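Local coordinates for protein probable oxidoreductase (Pseudomonas aeruginosa, PDB 4B7X) that binds NADP and probably catalyses NADP(H)-dependent oxidation or reduction as a medium-chain dehydrogenase/reductase of unestablished substrate, at residues V178-G183 against I200-E205; I7-Q12 against F28-L33. One frame throughout, in Å; residues are numbered along the deposited sequence.

Contact 1 (V178-G183 against I200-E205); sequences VGIAGG and IDYKNE. With NAP (NADP nicotinamide-adenine-dinucleotide phosphate), chain T.
Val178, Ile180 and Ile200 form the apolar centre where two parallel strand ends run side by side. Val178 CG1 meets the terminal methyl of Ile200, CD1, at 4.0 Å, the two side chains lying aslant. Ile180 CG2 sits 4.1 Å from Tyr202 CB and its side chain crosses the tyrosine at about a right angle. Leu207, on helix 207-214, covers both isoleucines.

Backbone bonds step from one strand to the other: Ile200 N donates to Gly179 O, and Ile200 O accepts from Ala181 N at 3.0 Å. The ladder then frays, since Tyr202 N reaches Ala181 O only weakly.

Asp201 links the loops that follow the two strands. With its CG anti to the backbone N (chi1 -170°), OD1 takes the N-H of Gly183 at 2.9 Å and, from the opposite face of the carboxylate, that of Lys203 (Lys203 N to OD1, 3.1 Å), the latter closing an Asx turn. Two backbone N-H groups thus hold OD1; Asn204 ND2 approaches OD2 at 2.5 Å, suspiciously short, so its share is doubtful. Behind it, Glu205 OE2 accepts from Asp201 N, while OE1 forms a salt bridge with Arg213.

The polar edge faces the phosphate group on the adenosine ribose of NADP. Gly182 N donates to O3X at 2.7 Å; Tyr202 OH donates to O1X, which lies in the plane of the ring at its edge, though the modelled bond is very short. Lys203 lays CG over one face of that ring and extends NZ to 3.6 Å from O2X, where its charge probably favours the dianion. Lys186 NZ is also hydrogen-bonded to NADP, probably near the same phosphate. The whole ends a Rossmann-fold beta-alpha-beta unit, consistent with a preference for NADP, since it grips the extra phosphate.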
loop_
_atom_site.group_PDB
_atom_site.type_symbol
_atom_site.label_atom_id
_atom_site.label_comp_id
_atom_site.label_asym_id
_atom_site.label_seq_id
_atom_site.Cartn_x
_atom_site.Cartn_y
_atom_site.Cartn_z
ATOM N N VAL H 178 -10.230 -9.053 15.694
ATOM C CA VAL H 178 -9.760 -10.420 15.541
ATOM C C VAL H 178 -8.240 -10.409 15.659
ATOM O O VAL H 178 -7.573 -9.692 14.908
ATOM C CB VAL H 178 -10.178 -10.988 14.163
ATOM C CG1 VAL H 178 -9.549 -12.350 13.913
ATOM C CG2 VAL H 178 -11.697 -11.075 14.052
ATOM N N GLY H 179 -7.703 -11.188 16.603
ATOM C CA GLY H 179 -6.252 -11.328 16.794
ATOM C C GLY H 179 -5.667 -12.589 16.180
ATOM O O GLY H 179 -6.287 -13.647 16.208
ATOM N N ILE H 180 -4.482 -12.470 15.592
ATOM C CA ILE H 180 -3.737 -13.613 15.094
ATOM C C ILE H 180 -2.486 -13.728 15.947
ATOM O O ILE H 180 -1.645 -12.822 15.970
ATOM C CB ILE H 180 -3.372 -13.470 13.609
ATOM C CG1 ILE H 180 -4.652 -13.380 12.757
ATOM C CG2 ILE H 180 -2.485 -14.632 13.162
ATOM C CD1 ILE H 180 -4.416 -12.993 11.307
ATOM N N ALA H 181 -2.379 -14.833 16.675
ATOM C CA ALA H 181 -1.309 -14.990 17.657
ATOM C C ALA H 181 -0.824 -16.430 17.745
ATOM O O ALA H 181 -1.499 -17.357 17.277
ATOM C CB ALA H 181 -1.765 -14.494 19.021
ATOM N N GLY H 182 0.344 -16.607 18.354
ATOM C CA GLY H 182 0.988 -17.910 18.429
ATOM C C GLY H 182 0.708 -18.680 19.708
ATOM O O GLY H 182 1.140 -18.279 20.803
ATOM N N GLY H 183 -0.005 -19.795 19.564
ATOM C CA GLY H 183 -0.261 -20.691 20.688
ATOM C C GLY H 183 -1.564 -20.420 21.403
ATOM O O GLY H 183 -2.145 -19.325 21.293
ATOM N N ILE H 200 -7.132 -16.156 16.235
ATOM C CA ILE H 200 -6.714 -17.240 15.344
ATOM C C ILE H 200 -5.290 -17.663 15.718
ATOM O O ILE H 200 -4.363 -16.850 15.705
ATOM C CB ILE H 200 -6.797 -16.848 13.845
ATOM C CG1 ILE H 200 -8.223 -16.445 13.443
ATOM C CG2 ILE H 200 -6.303 -17.980 12.951
ATOM C CD1 ILE H 200 -8.305 -15.748 12.096
ATOM N N ASP H 201 -5.139 -18.937 16.067
ATOM C CA ASP H 201 -3.854 -19.530 16.410
ATOM C C ASP H 201 -3.158 -20.023 15.145
ATOM O O ASP H 201 -3.401 -21.142 14.691
ATOM C CB ASP H 201 -4.076 -20.684 17.397
ATOM C CG ASP H 201 -2.782 -21.222 18.005
ATOM O OD1 ASP H 201 -1.677 -20.919 17.497
ATOM O OD2 ASP H 201 -2.884 -21.976 18.998
ATOM N N TYR H 202 -2.280 -19.189 14.582
ATOM C CA TYR H 202 -1.601 -19.525 13.326
ATOM C C TYR H 202 -0.682 -20.750 13.465
ATOM O O TYR H 202 -0.311 -21.378 12.469
ATOM C CB TYR H 202 -0.836 -18.315 12.767
ATOM C CG TYR H 202 0.477 -18.006 13.474
ATOM C CD1 TYR H 202 1.670 -18.620 13.070
ATOM C CD2 TYR H 202 0.531 -17.101 14.535
ATOM C CE1 TYR H 202 2.873 -18.349 13.708
ATOM C CE2 TYR H 202 1.729 -16.821 15.178
ATOM C CZ TYR H 202 2.895 -17.452 14.763
ATOM O OH TYR H 202 4.093 -17.192 15.389
ATOM N N LYS H 203 -0.310 -21.081 14.698
ATOM C CA LYS H 203 0.567 -22.229 14.940
ATOM C C LYS H 203 -0.184 -23.559 14.890
ATOM O O LYS H 203 0.395 -24.580 14.526
ATOM C CB LYS H 203 1.319 -22.078 16.269
ATOM C CG LYS H 203 2.610 -21.268 16.179
ATOM C CD LYS H 203 3.084 -20.850 17.566
ATOM C CE LYS H 203 4.270 -19.890 17.515
ATOM N NZ LYS H 203 4.540 -19.282 18.853
ATOM N N ASN H 204 -1.474 -23.531 15.226
ATOM C CA ASN H 204 -2.279 -24.753 15.370
ATOM C C ASN H 204 -3.433 -24.948 14.380
ATOM O O ASN H 204 -3.790 -26.088 14.072
ATOM C CB ASN H 204 -2.794 -24.868 16.804
ATOM C CG ASN H 204 -1.670 -25.042 17.804
ATOM O OD1 ASN H 204 -0.813 -25.922 17.645
ATOM N ND2 ASN H 204 -1.660 -24.200 18.838
ATOM N N GLU H 205 -4.023 -23.850 13.908
ATOM C CA GLU H 205 -5.105 -23.911 12.920
ATOM C C GLU H 205 -4.708 -23.263 11.594
ATOM O O GLU H 205 -3.810 -22.414 11.542
ATOM C CB GLU H 205 -6.399 -23.290 13.465
ATOM C CG GLU H 205 -6.378 -21.778 13.643
ATOM C CD GLU H 205 -7.592 -21.247 14.396
ATOM O OE1 GLU H 205 -8.703 -21.228 13.820
ATOM O OE2 GLU H 205 -7.436 -20.851 15.574
HETATM P PA NAP T . 6.020 -8.144 20.199
HETATM O O1A NAP T . 5.528 -7.763 21.677
HETATM O O2A NAP T . 4.862 -8.278 19.279
HETATM O O5B NAP T . 6.943 -9.439 20.256
HETATM C C5B NAP T . 7.248 -10.085 19.012
HETATM C C4B NAP T . 6.144 -11.085 18.620
HETATM O O4B NAP T . 6.262 -11.351 17.210
HETATM C C3B NAP T . 6.402 -12.452 19.276
HETATM O O3B NAP T . 5.774 -12.505 20.579
HETATM C C2B NAP T . 5.715 -13.411 18.317
HETATM O O2B NAP T . 4.365 -13.515 18.712
HETATM C C1B NAP T . 5.685 -12.673 16.982
HETATM N N9A NAP T . 6.497 -13.366 15.981
HETATM C C8A NAP T . 7.833 -13.463 15.971
HETATM N N7A NAP T . 8.215 -14.151 14.890
HETATM C C5A NAP T . 7.117 -14.480 14.216
HETATM C C6A NAP T . 6.889 -15.182 13.047
HETATM N N6A NAP T . 7.910 -15.675 12.362
HETATM N N1A NAP T . 5.630 -15.358 12.618
HETATM C C2A NAP T . 4.605 -14.862 13.298
HETATM N N3A NAP T . 4.777 -14.181 14.422
HETATM C C4A NAP T . 6.024 -13.980 14.902
HETATM O O3 NAP T . 6.972 -6.950 19.686
HETATM P PN NAP T . 6.357 -5.480 19.460
HETATM O O1N NAP T . 7.236 -4.557 20.194
HETATM O O2N NAP T . 4.896 -5.434 19.738
HETATM O O5D NAP T . 6.645 -5.376 17.896
HETATM C C5D NAP T . 5.666 -5.774 16.947
HETATM C C4D NAP T . 5.974 -5.232 15.535
HETATM O O4D NAP T . 5.884 -3.775 15.476
HETATM C C3D NAP T . 7.381 -5.600 15.066
HETATM O O3D NAP T . 7.260 -5.903 13.694
HETATM C C2D NAP T . 8.182 -4.304 15.231
HETATM O O2D NAP T . 9.270 -4.246 14.287
HETATM C C1D NAP T . 7.128 -3.283 14.857
HETATM N N1N NAP T . 7.342 -1.912 15.349
HETATM C C2N NAP T . 7.214 -0.893 14.405
HETATM C C3N NAP T . 7.388 0.433 14.768
HETATM C C7N NAP T . 7.228 1.508 13.680
HETATM O O7N NAP T . 7.252 2.698 13.967
HETATM N N7N NAP T . 6.989 1.046 12.447
HETATM C C4N NAP T . 7.673 0.741 16.104
HETATM C C5N NAP T . 7.793 -0.279 17.061
HETATM C C6N NAP T . 7.626 -1.610 16.692
HETATM P P2B NAP T . 3.610 -14.936 18.659
HETATM O O1X NAP T . 3.979 -15.590 17.238
HETATM O O2X NAP T . 4.323 -15.836 19.798
HETATM O O3X NAP T . 2.173 -14.752 18.911
#

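Contact 2 (I7-Q12 against F28-L33); sequences INRQYQ and FVETPL
Tyr11 and Phe28 make the aromatic contact of this strand pair. Phe28 CD1 stands over the centre of the tyrosine ring, 3.4 Å above its plane, and Tyr11 OH lies over a face of the phenyl ring near its rim. With planes inclined at 33° and centroids 4.4 Å apart, the arrangement is oblique. The phenylalanine gets there because its CG is anti to the backbone N (chi1 -157°).

Main-chain bonds supply the frame. Gln10 and Val29 form a hydrogen-bonded pair, donating to each other at 3.0 Å from Gln10 N to Val29 O and equally far from Val29 N to Gln10 O. At the Asn8–Thr31 pair the exchange is uneven: Asn8 N to Thr31 O is sound at 3.1 Å, whereas Thr31 N to Asn8 O is weak. The strands, at 145° to one another, form a twisted two-stranded antiparallel hairpin with a long connection, within the GroES-like N-terminal domain of the medium-chain reductases.

Side-chain packing occupies both faces. Beside the aromatic pair, Arg9 and Glu30 lie alongside each other, their CG atoms 4.1 Å apart, and Arg9 CD touches Phe28 CZ at 4.0 Å. On the other face Gln10 CG lies near Val29 CB. Beyond the strand end, Leu33 CD1 meets Asn8 CB.

The polar ends find partners beyond the pair. Arg9 makes salt bridges with Asp104 and Glu314, its NE remaining 6.4 Å from Glu30 OE2; Tyr11 OH bonds the backbone O of Glu314, and the Asn8 amide bonds Tyr105 and Gln103.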
loop_
_atom_site.group_PDB
_atom_site.type_symbol
_atom_site.label_atom_id
_atom_site.label_comp_id
_atom_site.label_asym_id
_atom_site.label_seq_id
_atom_site.Cartn_x
_atom_site.Cartn_y
_atom_site.Cartn_z
ATOM N N ILE H 7 32.081 1.854 37.198
ATOM C CA ILE H 7 32.132 1.158 35.909
ATOM C C ILE H 7 30.778 1.187 35.191
ATOM O O ILE H 7 29.710 1.016 35.801
ATOM C CB ILE H 7 32.712 -0.285 36.021
ATOM C CG1 ILE H 7 34.143 -0.346 35.477
ATOM C CG2 ILE H 7 31.900 -1.292 35.217
ATOM C CD1 ILE H 7 35.158 0.436 36.275
ATOM N N ASN H 8 30.849 1.438 33.888
ATOM C CA ASN H 8 29.687 1.400 33.032
ATOM C C ASN H 8 29.805 0.207 32.085
ATOM O O ASN H 8 30.611 0.197 31.151
ATOM C CB ASN H 8 29.521 2.737 32.291
ATOM C CG ASN H 8 28.332 2.749 31.335
ATOM O OD1 ASN H 8 27.282 2.145 31.592
ATOM N ND2 ASN H 8 28.499 3.448 30.218
ATOM N N ARG H 9 29.016 -0.823 32.366
ATOM C CA ARG H 9 28.964 -1.994 31.500
ATOM C C ARG H 9 28.157 -1.672 30.242
ATOM O O ARG H 9 27.139 -0.985 30.307
ATOM C CB ARG H 9 28.340 -3.182 32.227
ATOM C CG ARG H 9 29.067 -3.612 33.494
ATOM C CD ARG H 9 28.270 -4.686 34.220
ATOM N NE ARG H 9 26.947 -4.202 34.622
ATOM C CZ ARG H 9 25.924 -4.985 34.956
ATOM N NH1 ARG H 9 26.056 -6.305 34.946
ATOM N NH2 ARG H 9 24.762 -4.444 35.306
ATOM N N GLN H 10 28.623 -2.173 29.101
ATOM C CA GLN H 10 27.968 -1.907 27.825
ATOM C C GLN H 10 28.129 -3.043 26.833
ATOM O O GLN H 10 29.213 -3.614 26.687
ATOM C CB GLN H 10 28.470 -0.589 27.217
ATOM C CG GLN H 10 29.983 -0.470 27.085
ATOM C CD GLN H 10 30.426 0.914 26.662
ATOM O OE1 GLN H 10 29.956 1.916 27.191
ATOM N NE2 GLN H 10 31.333 0.976 25.695
ATOM N N TYR H 11 27.036 -3.378 26.153
ATOM C CA TYR H 11 27.124 -4.284 25.019
ATOM C C TYR H 11 27.412 -3.475 23.767
ATOM O O TYR H 11 26.706 -2.512 23.457
ATOM C CB TYR H 11 25.854 -5.121 24.862
ATOM C CG TYR H 11 25.871 -6.435 25.626
ATOM C CD1 TYR H 11 26.725 -7.467 25.248
ATOM C CD2 TYR H 11 25.015 -6.652 26.711
ATOM C CE1 TYR H 11 26.742 -8.670 25.936
ATOM C CE2 TYR H 11 25.029 -7.852 27.408
ATOM C CZ TYR H 11 25.897 -8.855 27.015
ATOM O OH TYR H 11 25.922 -10.057 27.684
ATOM N N GLN H 12 28.479 -3.859 23.077
ATOM C CA GLN H 12 28.904 -3.219 21.842
ATOM C C GLN H 12 28.574 -4.108 20.657
ATOM O O GLN H 12 28.564 -5.336 20.783
ATOM C CB GLN H 12 30.417 -2.983 21.859
ATOM C CG GLN H 12 30.883 -1.775 22.659
ATOM C CD GLN H 12 32.368 -1.475 22.473
ATOM O OE1 GLN H 12 33.088 -2.203 21.783
ATOM N NE2 GLN H 12 32.830 -0.392 23.088
ATOM N N PHE H 28 30.700 -7.704 25.253
ATOM C CA PHE H 28 30.465 -7.179 26.597
ATOM C C PHE H 28 31.736 -6.484 27.100
ATOM O O PHE H 28 32.787 -7.113 27.217
ATOM C CB PHE H 28 30.030 -8.312 27.532
ATOM C CG PHE H 28 29.259 -7.850 28.739
ATOM C CD1 PHE H 28 28.257 -6.890 28.625
ATOM C CD2 PHE H 28 29.521 -8.393 29.990
ATOM C CE1 PHE H 28 27.549 -6.468 29.739
ATOM C CE2 PHE H 28 28.811 -7.979 31.108
ATOM C CZ PHE H 28 27.825 -7.013 30.984
ATOM N N VAL H 29 31.634 -5.183 27.365
ATOM C CA VAL H 29 32.797 -4.344 27.671
ATOM C C VAL H 29 32.572 -3.499 28.927
ATOM O O VAL H 29 31.448 -3.067 29.233
ATOM C CB VAL H 29 33.173 -3.431 26.472
ATOM C CG1 VAL H 29 34.357 -2.523 26.795
ATOM C CG2 VAL H 29 33.489 -4.264 25.237
ATOM N N GLU H 30 33.660 -3.273 29.655
ATOM C CA GLU H 30 33.632 -2.441 30.850
ATOM C C GLU H 30 34.519 -1.211 30.651
ATOM O O GLU H 30 35.750 -1.298 30.688
ATOM C CB GLU H 30 34.041 -3.267 32.077
ATOM C CG GLU H 30 32.961 -4.240 32.541
ATOM C CD GLU H 30 33.479 -5.648 32.811
ATOM O OE1 GLU H 30 34.389 -6.114 32.087
ATOM O OE2 GLU H 30 32.955 -6.300 33.740
ATOM N N THR H 31 33.876 -0.072 30.407
ATOM C CA THR H 31 34.575 1.205 30.246
ATOM C C THR H 31 34.342 2.077 31.475
ATOM O O THR H 31 33.335 1.907 32.171
ATOM C CB THR H 31 34.110 1.970 28.985
ATOM O OG1 THR H 31 32.757 2.412 29.146
ATOM C CG2 THR H 31 34.215 1.096 27.743
ATOM N N PRO H 32 35.270 3.014 31.755
ATOM C CA PRO H 32 35.083 3.919 32.894
ATOM C C PRO H 32 33.953 4.919 32.649
ATOM O O PRO H 32 33.789 5.398 31.525
ATOM C CB PRO H 32 36.430 4.644 32.991
ATOM C CG PRO H 32 37.007 4.569 31.612
ATOM C CD PRO H 32 36.554 3.246 31.065
ATOM N N LEU H 33 33.184 5.223 33.688
ATOM C CA LEU H 33 32.115 6.212 33.577
ATOM C C LEU H 33 32.641 7.643 33.397
ATOM O O LEU H 33 33.327 8.191 34.266
ATOM C CB LEU H 33 31.164 6.134 34.776
ATOM C CG LEU H 33 29.927 7.047 34.745
ATOM C CD1 LEU H 33 28.877 6.560 33.756
ATOM C CD2 LEU H 33 29.313 7.192 36.131
#

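Contacts 1 and 2 lie in the two different domains of the reductase. They stand on opposite sides of the chain's centre, their own centres 41 Å apart and their nearest atoms about 25 Å apart, so neither touches the other. Along the sequence the 7-12/28-33 pair closes before the 178-183/200-205 pair begins. The latter is an outer edge of the parallel nucleotide-binding sheet and meets NADP directly at its adenosine phosphate; the former belongs to the N-terminal domain. One pairing is parallel and linked through a helix, the other antiparallel and linked by a helix-free connection.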